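Local coordinates for lactate utilization protein C (Deinococcus radiodurans, PDB 2G40) that may take part in L-lactate utilization and forms a homodimer, as a member of the LutC/YkgG family, at residues A97-P100 and A101-T105; L57-F60 and E61-L65. All coordinates share one frame; numbering follows the deposited sequence.

In the fold
Interaction 2 comes first along the chain, on helix 53-66, and interaction 1 follows in the loop between strands 92-94 and 109-111. The six-stranded parallel sheet, with its helices, is consistent with the Rossmann-like clan of the LUD domain. Helix 53-66 packs against strands 70-74 and 217-223 at one end of this sheet, whereas the loop of interaction 1 touches strand 127-130 through I99 and L104 and also meets helix 79-87. The centres lie about 25 Å apart, on opposite sides of the chain's centre. They illustrate two kinds of local contact in one fold, the i to i+4 spacing of a helix and the tighter spacing of a 3-10 turn in a connecting loop, and the partner subunit touches neither.

Interaction 1 (A97-P100 and A101-T105); sequences AGIP and APWLT
P100 lies with its ring over one face of the W103 indole, a CH-pi contact between proline and tryptophan built across the start of a 3-10 turn in the loop that joins strands 92-94 and 109-111 of the parallel sheet. P100 CD sits 3.7 Å from the centroid of the six-membered ring of W103, only 17° off the ring normal, while P100 CG reaches toward the five-membered part, 3.5 Å from W103 NE1. The backbone draws the two together: W103 N donates to P100 O at 3.0 Å with an N-H...O angle of 158°, and the donor lies above the carbonyl plane. L104 N repeats this i to i+3 pattern one residue on, bonding to A101 O. With CG of W103 beside its own backbone N (chi1 -63°), the indole folds back under the proline and also reaches L79 and I83 of helix 79-87.

I99, buried against L129 of strand 127-130, crosses the indole at about a right angle and divides its contacts between two branches. Its CG2 methyl meets L104 CD2 at 3.7 Å, whereas I99 CD1 approaches W103 CZ3 obliquely at 3.5 Å.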
# COMPACT_ATOMS: atom_id res chain seq x y z
N ALA A 97 8.72 -5.13 -15.30
CA ALA A 97 9.34 -4.77 -16.58
C ALA A 97 10.60 -3.91 -16.42
O ALA A 97 11.53 -3.98 -17.23
CB ALA A 97 8.29 -4.05 -17.48
N GLY A 98 10.65 -3.10 -15.36
CA GLY A 98 11.76 -2.18 -15.15
C GLY A 98 12.94 -2.73 -14.38
O GLY A 98 13.90 -2.00 -14.11
N ILE A 99 12.89 -4.00 -14.01
CA ILE A 99 14.04 -4.62 -13.35
C ILE A 99 15.17 -4.70 -14.37
O ILE A 99 14.95 -5.23 -15.46
CB ILE A 99 13.67 -6.03 -12.83
CG1 ILE A 99 12.73 -5.93 -11.62
CG2 ILE A 99 14.92 -6.87 -12.51
CD1 ILE A 99 13.35 -5.34 -10.37
N PRO A 100 16.36 -4.16 -14.04
CA PRO A 100 17.44 -4.29 -15.02
C PRO A 100 17.77 -5.74 -15.38
O PRO A 100 17.94 -6.57 -14.51
CB PRO A 100 18.63 -3.60 -14.35
CG PRO A 100 18.04 -2.75 -13.27
CD PRO A 100 16.77 -3.40 -12.85
N ALA A 101 17.88 -6.04 -16.68
CA ALA A 101 18.29 -7.37 -17.14
C ALA A 101 19.48 -7.99 -16.37
O ALA A 101 19.45 -9.18 -16.08
CB ALA A 101 18.61 -7.34 -18.63
N PRO A 102 20.54 -7.21 -16.10
CA PRO A 102 21.70 -7.74 -15.36
C PRO A 102 21.43 -8.36 -13.99
O PRO A 102 22.25 -9.12 -13.50
CB PRO A 102 22.61 -6.51 -15.21
CG PRO A 102 22.25 -5.65 -16.38
CD PRO A 102 20.77 -5.82 -16.53
N TRP A 103 20.30 -8.04 -13.37
CA TRP A 103 19.93 -8.65 -12.09
C TRP A 103 19.46 -10.09 -12.23
O TRP A 103 19.35 -10.80 -11.24
CB TRP A 103 18.79 -7.89 -11.45
CG TRP A 103 19.08 -6.49 -11.07
CD1 TRP A 103 20.12 -5.70 -11.48
CD2 TRP A 103 18.26 -5.69 -10.25
NE1 TRP A 103 20.00 -4.45 -10.94
CE2 TRP A 103 18.86 -4.41 -10.17
CE3 TRP A 103 17.07 -5.91 -9.56
CZ2 TRP A 103 18.31 -3.38 -9.42
CZ3 TRP A 103 16.51 -4.87 -8.83
CH2 TRP A 103 17.14 -3.63 -8.76
N LEU A 104 19.12 -10.48 -13.45
CA LEU A 104 18.44 -11.72 -13.70
C LEU A 104 19.45 -12.74 -14.18
O LEU A 104 20.47 -12.40 -14.80
CB LEU A 104 17.36 -11.54 -14.76
CG LEU A 104 16.37 -10.38 -14.59
CD1 LEU A 104 15.36 -10.46 -15.74
CD2 LEU A 104 15.69 -10.38 -13.22
N THR A 105 19.14 -14.00 -13.91
CA THR A 105 20.07 -15.08 -14.21
C THR A 105 19.34 -16.27 -14.80
O THR A 105 18.18 -16.52 -14.48
CB THR A 105 20.81 -15.52 -12.93
OG1 THR A 105 19.88 -15.63 -11.85
CG2 THR A 105 21.83 -14.47 -12.55

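Interaction 2 (L57-F60 and E61-L65); sequences LHQF and EDRIL
E61 N donates to L57 O at 2.9 Å in an almost straight bond, with an N-H...O angle of 171°, and I64 N reaches F60 O at the same distance, here with the donor nearly on the line of the carbonyl bond. Two further i to i+4 bonds, D62 N to H58 O and R63 N to Q59 O, complete a continuous series. Water adds a second tier on the outer side of the turns. One molecule donates to E61 OE1 at 2.6 Å and, weakly, to L57 O, so the carbonyl that holds E61 N is also linked to that residue's carboxylate. A second water accepts from Q59 NE2 at 3.2 Å and, again weakly, from R63 NH1, lying in the guanidinium plane at its edge. The other atoms of these polar ends are held separately: Q59 OE1 hydrogen-bonds to S137 OG, and R63 NH2 forms a salt bridge with D66 OD2 farther along the helix.

All of this belongs to helix 53-66, an amphipathic helix laid against the parallel sheet, consistent with a Rossmann-like fold. Its inner face presents F60 and I64, one turn apart. CG of F60 stands opposite its backbone N (chi1 -179°), which carries the phenyl down toward V220 and V222 of strand 217-223. I64 comes over one face of that ring, its CG1 3.9 Å from the centroid and 15° off the normal in a CH-pi contact displaced toward the rim. Farther out along the same branch, I64 CD1 rests 3.7 Å from F60 CE1.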
# COMPACT_ATOMS: atom_id res chain seq x y z
N LEU A 57 22.88 2.22 7.80
CA LEU A 57 22.86 0.88 7.24
C LEU A 57 22.69 -0.18 8.32
O LEU A 57 21.85 -1.09 8.21
CB LEU A 57 24.15 0.63 6.45
CG LEU A 57 24.18 1.35 5.09
CD1 LEU A 57 25.55 1.28 4.45
CD2 LEU A 57 23.12 0.79 4.15
N HIS A 58 23.44 -0.03 9.41
CA HIS A 58 23.33 -0.96 10.52
C HIS A 58 21.97 -0.89 11.18
O HIS A 58 21.38 -1.90 11.50
CB HIS A 58 24.42 -0.69 11.54
CG HIS A 58 25.79 -1.06 11.07
ND1 HIS A 58 26.93 -0.65 11.71
CD2 HIS A 58 26.20 -1.81 10.02
CE1 HIS A 58 27.99 -1.12 11.07
NE2 HIS A 58 27.57 -1.85 10.06
N GLN A 59 21.45 0.31 11.34
CA GLN A 59 20.10 0.48 11.87
C GLN A 59 19.01 -0.16 10.99
O GLN A 59 18.11 -0.82 11.50
CB GLN A 59 19.82 1.96 12.07
CG GLN A 59 18.44 2.26 12.61
CD GLN A 59 18.28 3.71 12.88
OE1 GLN A 59 18.22 4.53 11.97
NE2 GLN A 59 18.23 4.05 14.14
N PHE A 60 19.10 0.05 9.68
CA PHE A 60 18.14 -0.48 8.73
C PHE A 60 18.17 -2.00 8.84
O PHE A 60 17.12 -2.63 8.98
CB PHE A 60 18.50 -0.03 7.31
CG PHE A 60 17.56 -0.52 6.24
CD1 PHE A 60 16.21 -0.24 6.29
CD2 PHE A 60 18.06 -1.24 5.15
CE1 PHE A 60 15.34 -0.66 5.27
CE2 PHE A 60 17.23 -1.68 4.15
CZ PHE A 60 15.84 -1.38 4.20
N GLU A 61 19.38 -2.56 8.80
CA GLU A 61 19.56 -4.00 8.96
C GLU A 61 18.86 -4.51 10.22
O GLU A 61 18.10 -5.48 10.17
CB GLU A 61 21.05 -4.37 9.00
CG GLU A 61 21.32 -5.86 9.26
CD GLU A 61 22.80 -6.24 9.15
OE1 GLU A 61 23.65 -5.35 9.23
OE2 GLU A 61 23.10 -7.43 8.98
N ASP A 62 19.14 -3.87 11.36
CA ASP A 62 18.57 -4.29 12.64
C ASP A 62 17.04 -4.29 12.58
O ASP A 62 16.40 -5.18 13.08
CB ASP A 62 18.98 -3.37 13.77
CG ASP A 62 20.46 -3.43 14.09
OD1 ASP A 62 21.14 -4.32 13.57
OD2 ASP A 62 20.93 -2.58 14.87
N ARG A 63 16.48 -3.25 11.98
CA ARG A 63 15.02 -3.12 11.96
C ARG A 63 14.40 -4.14 11.01
O ARG A 63 13.32 -4.66 11.30
CB ARG A 63 14.60 -1.69 11.58
CG ARG A 63 14.93 -0.61 12.60
CD ARG A 63 14.18 -0.78 13.93
NE ARG A 63 14.91 -1.65 14.84
CZ ARG A 63 16.01 -1.30 15.50
NH1 ARG A 63 16.53 -0.07 15.35
NH2 ARG A 63 16.62 -2.18 16.29
N ILE A 64 15.07 -4.43 9.90
CA ILE A 64 14.59 -5.42 8.94
C ILE A 64 14.67 -6.81 9.56
O ILE A 64 13.76 -7.60 9.45
CB ILE A 64 15.41 -5.38 7.64
CG1 ILE A 64 15.12 -4.08 6.89
CG2 ILE A 64 15.13 -6.59 6.77
CD1 ILE A 64 13.73 -3.85 6.39
N LEU A 65 15.78 -7.10 10.24
CA LEU A 65 15.91 -8.38 10.92
C LEU A 65 14.84 -8.54 12.01
O LEU A 65 14.28 -9.63 12.16
CB LEU A 65 17.33 -8.58 11.46
CG LEU A 65 18.41 -8.73 10.37
CD1 LEU A 65 19.80 -8.72 11.01
CD2 LEU A 65 18.20 -9.97 9.50
O HOH W 1 24.15 -3.25 7.77
O HOH W 2 19.04 1.99 16.43